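Local coordinates for protein yesU (Bacillus subtilis, PDB 1OQ1), which is of unknown function but has a galectin-like beta-sandwich fold, related to the concanavalin-type lectins and glucanases, and so may bind carbohydrate, at residues Thr66-Pro71 with Pro160-Leu165; Arg121-Glu126 with Met205-Ala210; Leu135-Gly140 with Pro193-Gly198; Ala148-Ser153 with Phe174-Leu179. All blocks are in the same frame, centred on the assembly; numbering follows the deposited sequence.

Contact 1. Residues Thr66-Pro71 with Pro160-Leu165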
loop_
_atom_site.group_PDB
_atom_site.type_symbol
_atom_site.label_atom_id
_atom_site.label_comp_id
_atom_site.label_asym_id
_atom_site.label_seq_id
_atom_site.Cartn_x
_atom_site.Cartn_y
_atom_site.Cartn_z
ATOM N N THR A 66 -1.177 -6.893 -7.065
ATOM C CA THR A 66 -0.748 -6.109 -8.213
ATOM C C THR A 66 -1.684 -4.940 -8.507
ATOM O O THR A 66 -2.881 -4.983 -8.199
ATOM C CB THR A 66 -0.664 -6.985 -9.486
ATOM O OG1 THR A 66 -1.924 -7.634 -9.707
ATOM C CG2 THR A 66 0.433 -8.037 -9.342
ATOM N N TRP A 67 -1.120 -3.891 -9.091
ATOM C CA TRP A 67 -1.891 -2.719 -9.474
ATOM C C TRP A 67 -1.064 -1.820 -10.386
ATOM O O TRP A 67 0.168 -1.890 -10.389
ATOM C CB TRP A 67 -2.370 -1.942 -8.230
ATOM C CG TRP A 67 -1.317 -1.170 -7.458
ATOM C CD1 TRP A 67 -1.071 0.177 -7.523
ATOM C CD2 TRP A 67 -0.421 -1.691 -6.464
ATOM N NE1 TRP A 67 -0.081 0.525 -6.626
ATOM C CE2 TRP A 67 0.333 -0.604 -5.965
ATOM C CE3 TRP A 67 -0.183 -2.973 -5.946
ATOM C CZ2 TRP A 67 1.310 -0.760 -4.969
ATOM C CZ3 TRP A 67 0.790 -3.129 -4.955
ATOM C CH2 TRP A 67 1.522 -2.025 -4.479
ATOM N N ASP A 68 -1.757 -1.020 -11.195
ATOM C CA ASP A 68 -1.114 -0.071 -12.099
ATOM C C ASP A 68 -1.075 1.264 -11.363
ATOM O O ASP A 68 -2.076 1.679 -10.779
ATOM C CB ASP A 68 -1.918 0.063 -13.391
ATOM C CG ASP A 68 -1.578 -1.015 -14.407
ATOM O OD1 ASP A 68 -1.011 -2.056 -14.020
ATOM O OD2 ASP A 68 -1.887 -0.822 -15.601
ATOM N N PHE A 69 0.079 1.928 -11.400
ATOM C CA PHE A 69 0.288 3.198 -10.704
ATOM C C PHE A 69 0.849 4.285 -11.615
ATOM O O PHE A 69 1.796 4.046 -12.363
ATOM C CB PHE A 69 1.269 2.978 -9.544
ATOM C CG PHE A 69 1.691 4.243 -8.846
ATOM C CD1 PHE A 69 0.809 4.924 -8.011
ATOM C CD2 PHE A 69 2.981 4.740 -9.008
ATOM C CE1 PHE A 69 1.210 6.081 -7.347
ATOM C CE2 PHE A 69 3.394 5.898 -8.347
ATOM C CZ PHE A 69 2.505 6.569 -7.514
ATOM N N SER A 70 0.276 5.483 -11.532
ATOM C CA SER A 70 0.732 6.616 -12.338
ATOM C C SER A 70 0.896 7.863 -11.468
ATOM O O SER A 70 -0.090 8.404 -10.964
ATOM C CB SER A 70 -0.277 6.935 -13.442
ATOM O OG SER A 70 -0.519 5.816 -14.266
ATOM N N PRO A 71 2.143 8.322 -11.260
ATOM C CA PRO A 71 2.365 9.521 -10.444
ATOM C C PRO A 71 2.068 10.719 -11.346
ATOM O O PRO A 71 2.722 10.902 -12.371
ATOM C CB PRO A 71 3.838 9.410 -10.068
ATOM C CG PRO A 71 4.433 8.776 -11.288
ATOM C CD PRO A 71 3.424 7.704 -11.651
ATOM N N PRO A 160 1.346 3.795 -17.189
ATOM C CA PRO A 160 1.510 3.405 -15.783
ATOM C C PRO A 160 2.656 2.430 -15.515
ATOM O O PRO A 160 3.241 1.857 -16.436
ATOM C CB PRO A 160 0.160 2.787 -15.449
ATOM C CG PRO A 160 -0.169 2.071 -16.723
ATOM C CD PRO A 160 0.205 3.082 -17.796
ATOM N N TYR A 161 2.959 2.245 -14.234
ATOM C CA TYR A 161 4.004 1.324 -13.799
ATOM C C TYR A 161 3.329 0.100 -13.170
ATOM O O TYR A 161 2.312 0.230 -12.490
ATOM C CB TYR A 161 4.924 2.031 -12.798
ATOM C CG TYR A 161 5.737 3.136 -13.435
ATOM C CD1 TYR A 161 6.994 2.876 -13.981
ATOM C CD2 TYR A 161 5.212 4.424 -13.572
ATOM C CE1 TYR A 161 7.710 3.868 -14.656
ATOM C CE2 TYR A 161 5.923 5.428 -14.249
ATOM C CZ TYR A 161 7.165 5.138 -14.792
ATOM O OH TYR A 161 7.847 6.092 -15.517
ATOM N N ARG A 162 3.887 -1.085 -13.420
ATOM C CA ARG A 162 3.334 -2.341 -12.902
ATOM C C ARG A 162 3.917 -2.692 -11.536
ATOM O O ARG A 162 5.084 -3.063 -11.424
ATOM C CB ARG A 162 3.603 -3.473 -13.901
ATOM C CG ARG A 162 2.661 -3.487 -15.111
ATOM C CD ARG A 162 1.288 -4.013 -14.705
ATOM N NE ARG A 162 0.287 -3.960 -15.771
ATOM C CZ ARG A 162 0.242 -4.774 -16.824
ATOM N NH1 ARG A 162 1.151 -5.727 -16.984
ATOM N NH2 ARG A 162 -0.734 -4.639 -17.715
HETATM N N MSE A 163 3.095 -2.552 -10.503
HETATM C CA MSE A 163 3.511 -2.816 -9.125
HETATM C C MSE A 163 3.113 -4.231 -8.715
HETATM O O MSE A 163 2.002 -4.664 -8.998
HETATM C CB MSE A 163 2.836 -1.807 -8.200
HETATM C CG MSE A 163 2.666 -0.437 -8.831
HETATM SE SE MSE A 163 4.327 0.511 -9.110
HETATM C CE MSE A 163 5.024 -0.295 -10.693
ATOM N N LYS A 164 4.016 -4.942 -8.042
ATOM C CA LYS A 164 3.729 -6.310 -7.606
ATOM C C LYS A 164 4.321 -6.567 -6.229
ATOM O O LYS A 164 5.507 -6.346 -5.999
ATOM C CB LYS A 164 4.288 -7.330 -8.606
ATOM C CG LYS A 164 3.978 -8.781 -8.224
ATOM C CD LYS A 164 4.484 -9.790 -9.253
ATOM C CE LYS A 164 3.688 -9.725 -10.548
ATOM N NZ LYS A 164 4.131 -10.764 -11.531
ATOM N N LEU A 165 3.476 -7.042 -5.323
ATOM C CA LEU A 165 3.863 -7.315 -3.950
ATOM C C LEU A 165 3.535 -8.750 -3.549
ATOM O O LEU A 165 2.417 -9.209 -3.765
ATOM C CB LEU A 165 3.112 -6.356 -3.021
ATOM C CG LEU A 165 3.360 -6.503 -1.520
ATOM C CD1 LEU A 165 4.737 -5.956 -1.184
ATOM C CD2 LEU A 165 2.292 -5.746 -0.745
HETATM O O HOH W 1 -3.085 -3.056 -16.290
#

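Contact 2. Residues Arg121-Glu126 with Met205-Ala210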
loop_
_atom_site.group_PDB
_atom_site.type_symbol
_atom_site.label_atom_id
_atom_site.label_comp_id
_atom_site.label_asym_id
_atom_site.label_seq_id
_atom_site.Cartn_x
_atom_site.Cartn_y
_atom_site.Cartn_z
ATOM N N ARG A 121 8.359 8.318 -2.557
ATOM C CA ARG A 121 8.473 9.119 -1.344
ATOM C C ARG A 121 9.082 10.445 -1.771
ATOM O O ARG A 121 10.303 10.592 -1.793
ATOM C CB ARG A 121 9.385 8.413 -0.340
ATOM C CG ARG A 121 8.986 6.970 -0.074
ATOM C CD ARG A 121 9.955 6.284 0.879
ATOM N NE ARG A 121 9.933 6.881 2.212
ATOM C CZ ARG A 121 10.916 7.607 2.737
ATOM N NH1 ARG A 121 12.028 7.845 2.049
ATOM N NH2 ARG A 121 10.786 8.091 3.964
ATOM N N ARG A 122 8.224 11.402 -2.119
ATOM C CA ARG A 122 8.687 12.699 -2.598
ATOM C C ARG A 122 7.985 13.883 -1.922
ATOM O O ARG A 122 7.815 14.934 -2.535
ATOM C CB ARG A 122 8.464 12.791 -4.115
ATOM C CG ARG A 122 8.801 11.516 -4.896
ATOM C CD ARG A 122 10.296 11.194 -4.886
ATOM N NE ARG A 122 10.534 9.827 -5.352
ATOM C CZ ARG A 122 10.562 9.454 -6.627
ATOM N NH1 ARG A 122 10.379 10.346 -7.593
ATOM N NH2 ARG A 122 10.742 8.174 -6.935
ATOM N N LYS A 123 7.584 13.715 -0.668
ATOM C CA LYS A 123 6.898 14.776 0.063
ATOM C C LYS A 123 7.861 15.839 0.592
ATOM O O LYS A 123 7.589 17.036 0.482
ATOM C CB LYS A 123 6.101 14.174 1.230
ATOM C CG LYS A 123 5.544 15.184 2.236
ATOM C CD LYS A 123 4.509 16.119 1.615
ATOM C CE LYS A 123 3.978 17.093 2.663
ATOM N NZ LYS A 123 2.912 17.985 2.129
ATOM N N TYR A 124 8.985 15.400 1.153
ATOM C CA TYR A 124 9.974 16.318 1.723
ATOM C C TYR A 124 11.295 16.330 0.958
ATOM O O TYR A 124 11.637 15.365 0.276
ATOM C CB TYR A 124 10.228 15.948 3.186
ATOM C CG TYR A 124 8.982 15.978 4.046
ATOM C CD1 TYR A 124 8.339 17.184 4.333
ATOM C CD2 TYR A 124 8.438 14.800 4.563
ATOM C CE1 TYR A 124 7.180 17.217 5.117
ATOM C CE2 TYR A 124 7.281 14.822 5.346
ATOM C CZ TYR A 124 6.659 16.033 5.617
ATOM O OH TYR A 124 5.522 16.054 6.395
ATOM N N ALA A 125 12.042 17.423 1.087
ATOM C CA ALA A 125 13.325 17.563 0.404
ATOM C C ALA A 125 14.265 16.398 0.691
ATOM O O ALA A 125 14.908 15.870 -0.219
ATOM C CB ALA A 125 13.989 18.874 0.804
ATOM N N GLU A 126 14.356 15.999 1.955
ATOM C CA GLU A 126 15.232 14.893 2.321
ATOM C C GLU A 126 14.866 13.621 1.568
ATOM O O GLU A 126 15.739 12.842 1.187
ATOM C CB GLU A 126 15.166 14.622 3.823
ATOM C CG GLU A 126 15.969 15.589 4.663
ATOM C CD GLU A 126 15.996 15.194 6.127
ATOM O OE1 GLU A 126 14.943 15.283 6.789
ATOM O OE2 GLU A 126 17.072 14.786 6.612
HETATM N N MSE A 205 0.132 11.142 0.957
HETATM C CA MSE A 205 0.409 12.328 1.746
HETATM C C MSE A 205 0.120 13.451 0.765
HETATM O O MSE A 205 0.620 13.432 -0.362
HETATM C CB MSE A 205 1.875 12.390 2.179
HETATM C CG MSE A 205 2.231 11.483 3.339
HETATM SE SE MSE A 205 3.979 11.917 4.047
HETATM C CE MSE A 205 3.473 13.363 5.243
ATOM N N ALA A 206 -0.713 14.402 1.170
ATOM C CA ALA A 206 -1.048 15.528 0.307
ATOM C C ALA A 206 0.239 16.296 0.037
ATOM O O ALA A 206 1.151 16.282 0.866
ATOM C CB ALA A 206 -2.061 16.428 0.996
ATOM N N PRO A 207 0.320 17.014 -1.098
ATOM C CA PRO A 207 -0.686 17.178 -2.155
ATOM C C PRO A 207 -0.563 16.208 -3.333
ATOM O O PRO A 207 -0.825 16.572 -4.485
ATOM C CB PRO A 207 -0.468 18.614 -2.588
ATOM C CG PRO A 207 1.016 18.702 -2.574
ATOM C CD PRO A 207 1.405 17.995 -1.272
HETATM N N MSE A 208 -0.176 14.975 -3.036
HETATM C CA MSE A 208 -0.015 13.941 -4.050
HETATM C C MSE A 208 -1.221 13.791 -4.975
HETATM O O MSE A 208 -2.368 13.863 -4.540
HETATM C CB MSE A 208 0.239 12.597 -3.360
HETATM C CG MSE A 208 0.514 11.423 -4.292
HETATM SE SE MSE A 208 2.312 11.476 -4.968
HETATM C CE MSE A 208 2.015 10.777 -6.758
ATOM N N LYS A 209 -0.950 13.599 -6.261
ATOM C CA LYS A 209 -2.002 13.342 -7.235
ATOM C C LYS A 209 -1.514 12.118 -8.002
ATOM O O LYS A 209 -0.429 12.137 -8.582
ATOM C CB LYS A 209 -2.210 14.531 -8.173
ATOM C CG LYS A 209 -2.894 15.706 -7.492
ATOM C CD LYS A 209 -3.463 16.692 -8.496
ATOM C CE LYS A 209 -4.237 17.793 -7.785
ATOM N NZ LYS A 209 -4.850 18.745 -8.755
ATOM N N ALA A 210 -2.305 11.049 -7.975
ATOM C CA ALA A 210 -1.930 9.809 -8.651
ATOM C C ALA A 210 -3.137 9.076 -9.220
ATOM O O ALA A 210 -4.273 9.308 -8.809
ATOM C CB ALA A 210 -1.185 8.895 -7.678
#

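Contact 3. Residues Leu135-Gly140 with Pro193-Gly198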
loop_
_atom_site.group_PDB
_atom_site.type_symbol
_atom_site.label_atom_id
_atom_site.label_comp_id
_atom_site.label_asym_id
_atom_site.label_seq_id
_atom_site.Cartn_x
_atom_site.Cartn_y
_atom_site.Cartn_z
ATOM N N LEU A 135 9.871 -0.344 3.746
ATOM C CA LEU A 135 8.889 -1.283 4.297
ATOM C C LEU A 135 8.950 -1.224 5.820
ATOM O O LEU A 135 10.014 -1.406 6.409
ATOM C CB LEU A 135 9.181 -2.723 3.862
ATOM C CG LEU A 135 8.265 -3.770 4.524
ATOM C CD1 LEU A 135 6.852 -3.656 3.952
ATOM C CD2 LEU A 135 8.816 -5.177 4.288
ATOM N N ARG A 136 7.814 -0.961 6.457
ATOM C CA ARG A 136 7.765 -0.909 7.916
ATOM C C ARG A 136 6.709 -1.861 8.449
ATOM O O ARG A 136 5.786 -2.242 7.726
ATOM C CB ARG A 136 7.465 0.514 8.403
ATOM C CG ARG A 136 8.643 1.477 8.262
ATOM C CD ARG A 136 8.358 2.809 8.942
ATOM N NE ARG A 136 9.397 3.804 8.675
ATOM C CZ ARG A 136 10.527 3.936 9.364
ATOM N NH1 ARG A 136 10.793 3.140 10.393
ATOM N NH2 ARG A 136 11.406 4.867 9.014
ATOM N N LYS A 137 6.863 -2.247 9.711
ATOM C CA LYS A 137 5.920 -3.144 10.371
ATOM C C LYS A 137 5.425 -2.483 11.652
ATOM O O LYS A 137 6.225 -2.044 12.486
ATOM C CB LYS A 137 6.589 -4.477 10.713
ATOM C CG LYS A 137 5.639 -5.494 11.338
ATOM C CD LYS A 137 6.383 -6.719 11.853
ATOM C CE LYS A 137 5.415 -7.789 12.353
ATOM N NZ LYS A 137 6.144 -8.951 12.939
ATOM N N SER A 138 4.106 -2.404 11.799
ATOM C CA SER A 138 3.494 -1.804 12.985
ATOM C C SER A 138 2.516 -2.819 13.583
ATOM O O SER A 138 2.198 -3.808 12.925
ATOM C CB SER A 138 2.760 -0.517 12.598
ATOM O OG SER A 138 3.675 0.482 12.189
ATOM N N ARG A 139 2.037 -2.608 14.812
ATOM C CA ARG A 139 2.363 -1.462 15.664
ATOM C C ARG A 139 3.852 -1.379 15.978
ATOM O O ARG A 139 4.485 -2.391 16.261
ATOM C CB ARG A 139 1.570 -1.562 16.978
ATOM C CG ARG A 139 1.620 -0.313 17.854
ATOM C CD ARG A 139 0.728 -0.460 19.092
ATOM N NE ARG A 139 0.416 0.833 19.707
ATOM C CZ ARG A 139 1.268 1.557 20.428
ATOM N NH1 ARG A 139 0.881 2.722 20.938
ATOM N NH2 ARG A 139 2.501 1.113 20.655
ATOM N N GLY A 140 4.411 -0.174 15.918
ATOM C CA GLY A 140 5.822 -0.028 16.224
ATOM C C GLY A 140 6.654 0.798 15.264
ATOM O O GLY A 140 7.763 1.183 15.614
ATOM N N PRO A 193 5.137 -11.255 16.486
ATOM C CA PRO A 193 4.686 -12.345 15.620
ATOM C C PRO A 193 4.481 -11.910 14.171
ATOM O O PRO A 193 4.169 -10.755 13.888
ATOM C CB PRO A 193 3.379 -12.783 16.273
ATOM C CG PRO A 193 3.626 -12.505 17.725
ATOM C CD PRO A 193 4.282 -11.149 17.682
ATOM N N VAL A 194 4.663 -12.852 13.260
ATOM C CA VAL A 194 4.483 -12.586 11.843
ATOM C C VAL A 194 3.017 -12.238 11.584
ATOM O O VAL A 194 2.114 -12.880 12.138
ATOM C CB VAL A 194 4.873 -13.835 11.006
ATOM C CG1 VAL A 194 4.415 -13.671 9.575
ATOM C CG2 VAL A 194 6.388 -14.047 11.054
ATOM N N LEU A 195 2.777 -11.216 10.765
ATOM C CA LEU A 195 1.412 -10.824 10.428
ATOM C C LEU A 195 0.937 -11.739 9.304
ATOM O O LEU A 195 1.733 -12.178 8.476
ATOM C CB LEU A 195 1.357 -9.358 9.996
ATOM C CG LEU A 195 1.810 -8.382 11.089
ATOM C CD1 LEU A 195 1.580 -6.947 10.629
ATOM C CD2 LEU A 195 1.036 -8.664 12.375
ATOM N N THR A 196 -0.357 -12.026 9.270
ATOM C CA THR A 196 -0.878 -12.938 8.264
ATOM C C THR A 196 -1.910 -12.331 7.322
ATOM O O THR A 196 -1.555 -11.783 6.278
ATOM C CB THR A 196 -1.466 -14.201 8.943
ATOM O OG1 THR A 196 -2.508 -13.824 9.856
ATOM C CG2 THR A 196 -0.373 -14.942 9.718
ATOM N N LYS A 197 -3.183 -12.432 7.694
ATOM C CA LYS A 197 -4.282 -11.914 6.881
ATOM C C LYS A 197 -4.641 -10.484 7.266
ATOM O O LYS A 197 -4.166 -9.968 8.277
ATOM C CB LYS A 197 -5.514 -12.803 7.061
ATOM C CG LYS A 197 -6.017 -12.840 8.493
ATOM C CD LYS A 197 -7.213 -13.762 8.658
ATOM C CE LYS A 197 -7.669 -13.795 10.108
ATOM N NZ LYS A 197 -8.811 -14.730 10.315
ATOM N N GLY A 198 -5.484 -9.844 6.462
ATOM C CA GLY A 198 -5.882 -8.480 6.770
ATOM C C GLY A 198 -6.322 -7.642 5.585
ATOM O O GLY A 198 -6.390 -8.122 4.453
#

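Contact 4. Residues Ala148-Ser153 with Phe174-Leu179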
loop_
_atom_site.group_PDB
_atom_site.type_symbol
_atom_site.label_atom_id
_atom_site.label_comp_id
_atom_site.label_asym_id
_atom_site.label_seq_id
_atom_site.Cartn_x
_atom_site.Cartn_y
_atom_site.Cartn_z
ATOM N N ALA A 148 16.231 1.190 -3.450
ATOM C CA ALA A 148 16.148 2.381 -4.290
ATOM C C ALA A 148 14.838 2.369 -5.080
ATOM O O ALA A 148 14.334 1.305 -5.438
ATOM C CB ALA A 148 17.346 2.436 -5.248
ATOM N N ASP A 149 14.301 3.557 -5.357
ATOM C CA ASP A 149 13.040 3.713 -6.091
ATOM C C ASP A 149 13.295 4.179 -7.531
ATOM O O ASP A 149 13.750 5.303 -7.749
ATOM C CB ASP A 149 12.165 4.744 -5.356
ATOM C CG ASP A 149 10.777 4.895 -5.962
ATOM O OD1 ASP A 149 10.477 4.244 -6.984
ATOM O OD2 ASP A 149 9.981 5.683 -5.405
ATOM N N PRO A 150 12.982 3.333 -8.533
ATOM C CA PRO A 150 13.185 3.672 -9.948
ATOM C C PRO A 150 12.143 4.630 -10.533
ATOM O O PRO A 150 12.308 5.129 -11.644
ATOM C CB PRO A 150 13.141 2.310 -10.631
ATOM C CG PRO A 150 12.082 1.606 -9.839
ATOM C CD PRO A 150 12.448 1.963 -8.400
ATOM N N LEU A 151 11.068 4.873 -9.794
ATOM C CA LEU A 151 10.023 5.770 -10.273
ATOM C C LEU A 151 10.575 7.177 -10.469
ATOM O O LEU A 151 11.237 7.724 -9.588
ATOM C CB LEU A 151 8.864 5.811 -9.283
ATOM C CG LEU A 151 8.026 4.543 -9.144
ATOM C CD1 LEU A 151 7.081 4.706 -7.963
ATOM C CD2 LEU A 151 7.243 4.284 -10.428
ATOM N N PRO A 152 10.307 7.778 -11.632
ATOM C CA PRO A 152 10.798 9.129 -11.901
ATOM C C PRO A 152 9.817 10.154 -11.366
ATOM O O PRO A 152 8.794 9.799 -10.783
ATOM C CB PRO A 152 10.851 9.164 -13.419
ATOM C CG PRO A 152 9.584 8.418 -13.778
ATOM C CD PRO A 152 9.632 7.215 -12.820
ATOM N N SER A 153 10.153 11.426 -11.556
ATOM C CA SER A 153 9.263 12.511 -11.175
ATOM C C SER A 153 8.217 12.485 -12.294
ATOM O O SER A 153 8.466 11.920 -13.365
ATOM C CB SER A 153 10.030 13.835 -11.156
ATOM O OG SER A 153 11.047 13.844 -12.141
ATOM N N PHE A 174 8.888 -6.990 -3.184
ATOM C CA PHE A 174 8.289 -5.897 -3.936
ATOM C C PHE A 174 9.065 -5.618 -5.219
ATOM O O PHE A 174 10.291 -5.540 -5.202
ATOM C CB PHE A 174 8.279 -4.647 -3.042
ATOM C CG PHE A 174 7.667 -3.430 -3.675
ATOM C CD1 PHE A 174 6.389 -3.472 -4.217
ATOM C CD2 PHE A 174 8.350 -2.217 -3.661
ATOM C CE1 PHE A 174 5.795 -2.316 -4.732
ATOM C CE2 PHE A 174 7.766 -1.055 -4.173
ATOM C CZ PHE A 174 6.489 -1.106 -4.706
ATOM N N SER A 175 8.342 -5.466 -6.323
ATOM C CA SER A 175 8.970 -5.174 -7.607
ATOM C C SER A 175 8.163 -4.135 -8.371
ATOM O O SER A 175 6.970 -3.960 -8.123
ATOM C CB SER A 175 9.096 -6.450 -8.449
ATOM O OG SER A 175 7.826 -6.955 -8.823
ATOM N N ILE A 176 8.837 -3.436 -9.279
ATOM C CA ILE A 176 8.215 -2.419 -10.124
ATOM C C ILE A 176 8.660 -2.719 -11.552
ATOM O O ILE A 176 9.857 -2.766 -11.840
ATOM C CB ILE A 176 8.676 -0.995 -9.731
ATOM C CG1 ILE A 176 8.185 -0.666 -8.316
ATOM C CG2 ILE A 176 8.145 0.022 -10.739
ATOM C CD1 ILE A 176 8.718 0.651 -7.762
ATOM N N ASN A 177 7.692 -2.914 -12.441
ATOM C CA ASN A 177 7.977 -3.249 -13.831
ATOM C C ASN A 177 8.889 -4.476 -13.877
ATOM O O ASN A 177 9.744 -4.597 -14.750
ATOM C CB ASN A 177 8.615 -2.053 -14.561
ATOM C CG ASN A 177 7.585 -1.003 -14.966
ATOM O OD1 ASN A 177 6.443 -1.038 -14.510
ATOM N ND2 ASN A 177 7.984 -0.067 -15.820
ATOM N N GLY A 178 8.694 -5.378 -12.915
ATOM C CA GLY A 178 9.479 -6.603 -12.855
ATOM C C GLY A 178 10.837 -6.506 -12.182
ATOM O O GLY A 178 11.489 -7.526 -11.953
ATOM N N LEU A 179 11.275 -5.290 -11.870
ATOM C CA LEU A 179 12.570 -5.094 -11.220
ATOM C C LEU A 179 12.427 -5.245 -9.712
ATOM O O LEU A 179 11.645 -4.531 -9.087
ATOM C CB LEU A 179 13.118 -3.698 -11.535
ATOM C CG LEU A 179 14.462 -3.335 -10.887
ATOM C CD1 LEU A 179 15.578 -4.146 -11.538
ATOM C CD2 LEU A 179 14.736 -1.836 -11.035
#

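Contact 1. Residues Thr66-Pro71 with Pro160-Leu165
Antiparallel strand pairing joins residues 66-71, on strand 63-73, to residues 160-165, at the start of strand 161-168, within one of the two sheets of the beta sandwich. W67 and M163 form a hydrogen-bonded pair: M163 N reaches W67 O at 3.0 Å, nearly in line with the carbonyl, and W67 N returns a bond to M163 O. F69 and Y161 form the next such pair, with Y161 N 2.8 Å from F69 O. On the face carrying W67, F69, Y161 and M163, the selenomethionine M163 lies across the W67 indole at about a right angle. Its CB stands 3.6 Å from the centroid of the six-membered ring, close to the ring normal, a CH-pi contact. Bends at chi2 (-69°) and chi3 (79°) then carry SE away from the indole and past F69 CB at 4.0 Å, in oblique Met-aromatic contact with both rings. Beyond the pair, W67 packs on L80 and F69 on C78 of strand 76-86, and W67 NE1 is bonded to Y119 OH. The opposite face is polar. D68 and R162 lie side by side, and R162 NE meets D68 OD1 at 2.9 Å in a salt bridge whose hydrogen bond is weak, with an N-H...O angle of 130°. Water 1 closes a second link, donating to D68 OD2 at 2.6 Å and accepting from R162 NH2. P160 CG rests against the same carboxylate. One strand pair thus presents an aromatic, selenium-lined face to the sandwich interior and a hydrated ion pair on the other side, where R162 probably offsets the charge of D68.

Contact 2. Residues Arg121-Glu126 with Met205-Ala210
K123 and Y124, at the turn that follows strand 112-122, touch M205, A206 and P207, at the bend between strands 199-205 and 209-222. One hydrogen bond supplies the polar part. K123 NZ gives it to A206 O at 2.8 Å, approaching with a C=O...N angle of 141° and tilted 27° from the carbonyl plane. The lysine gets there with CG anti to its backbone nitrogen (chi1 169°) and a single bend at chi2, after which the chain runs straight and brings CD and CE past the same oxygen. E48 adds a long, weak ion pair to the ammonium group. Apolar contacts come from the selenomethionine M205, which crosses K123 and Y124 at about right angles. Its SE lies 4.0 Å from K123 CG, and its terminal CE reaches the phenol end of the tyrosine, 3.6 Å from Y124 OH and 4.1 Å from Y124 CE2. Within residues 121-126, K123 CG stands 3.5 Å above the centre of the Y124 ring, so this methylene touches the ring face and meets the selenium from another direction. P207, which follows a cis peptide bond, borders the lysine end, its CD 3.7 Å from K123 NZ. The backbone is also tied down: Y124 is the N-cap of helix 125-128, and M208 N bonds back to M205 O across the cis-proline bend. This is surface packing between two interstrand connections at one end of a beta sandwich, where a lysine bridges loops that share no backbone hydrogen bond.

Contact 3. Residues Leu135-Gly140 with Pro193-Gly198
K137 reaches straight from the end of strand 132-138 to P193 in the loop before strand 199-205, passing L195 obliquely on the way. With CG anti to the backbone nitrogen (chi1 -177°) and the rest of the chain extended, the lysine carries its NZ across to the loop. NZ lies 2.8 Å from P193 O. The approach is out of the ordinary: the C=O...N angle is 120° and the nitrogen stands above the carbonyl plane, 58° out of it, so neither oxygen lone pair is addressed directly. Other acceptors pull on the same ammonium group, namely the carboxylate of D186 in a salt bridge and the carbonyl of Y191 in a hydrogen bond, which probably explains the compromise in direction. In the galectin-like sandwich this places a buried lysine on the seven-stranded sheet, its end gathering up the long connection that leads from strand 179-185 to strand 199-205. The CB of L195 is directed toward residues 135-140. L195 CG packs 3.9 Å from K137 CE, so the leucine flanks the last methylene while the ammonium group goes on to the carbonyls and to D186. The same side chain has a second neighbour: L195 CD1 comes within 3.9 Å of S138 O, touching the backbone one residue further along the strand. The CB of S138 points away from the loop, and its OG is hydrogen-bonded to H116. L195 also packs on N113 of strand 112-122 and A83 of strand 76-86, and its carbonyl oxygen takes a hydrogen bond from K167 NZ.

Contact 4. Residues Ala148-Ser153 with Phe174-Leu179
I176, P150 and L179 bury the most surface here, joining the loop after strand 142-148 to the hairpin of strands 171-176 and 179-185. I176 carries the contact through one atom. With CG1 anti to the carbonyl carbon (chi1 -65°) and CD1 extended beyond it (chi2 173°), the delta methyl reaches into the bend of residues 149-151. It meets the P150 ring at its CD corner, 4.0 Å from I176 CD1, with P150 CG almost as near. L151 comes from another direction, its side chain crossing the isoleucine at about a right angle, and L151 CG is 4.2 Å from the same methyl. D149 OD1 approaches that methyl too, at 4.1 Å, through the oxygen already engaged within the loop. P150 turns its ring toward the hairpin and also brushes L179, P150 CB lying 4.5 Å from L179 CD2 at the exposed margin. Both sides are shaped by local turns. L151 N donates to D149 OD1 at 2.9 Å, an Asx turn in which the nitrogen sits above the carboxylate plane, 51° out of it; D149 OD2 meanwhile forms a salt bridge with R122. On the hairpin side, I176 and L179 are the ends of a type I' beta turn, with L179 N 2.9 Å from I176 O, which sets both residues facing the loop. I176 also packs on M163, and L151 on Y119. With no hydrogen bond between them, the two segments meet mainly by apolar packing, while D149 divides its oxygens between the bend (OD1) and R122 (OD2).

In the fold
Contact 1 is the one true strand pairing; the other three rest on side chains and involve loops. Contact 4 is buried, though P150 and L179 are exposed; contacts 1 and 3 are partly buried, and contact 2 lies at the surface. Contacts 1 and 4 are neighbours, about 9 Å between centres: the hairpin of contact 4 continues the sheet of contact 1, and M163 packs on I176. Contact 2 meets contact 1 where A210 packs against F69, and R122 ties it to contact 4. Contact 3 touches none of the others. Chemistry follows place: backbone bonds and aromatic packing in 1, mainly apolar packing in 4, and lysine-to-carbonyl bonds, from a turn in 2 and from a strand end in 3.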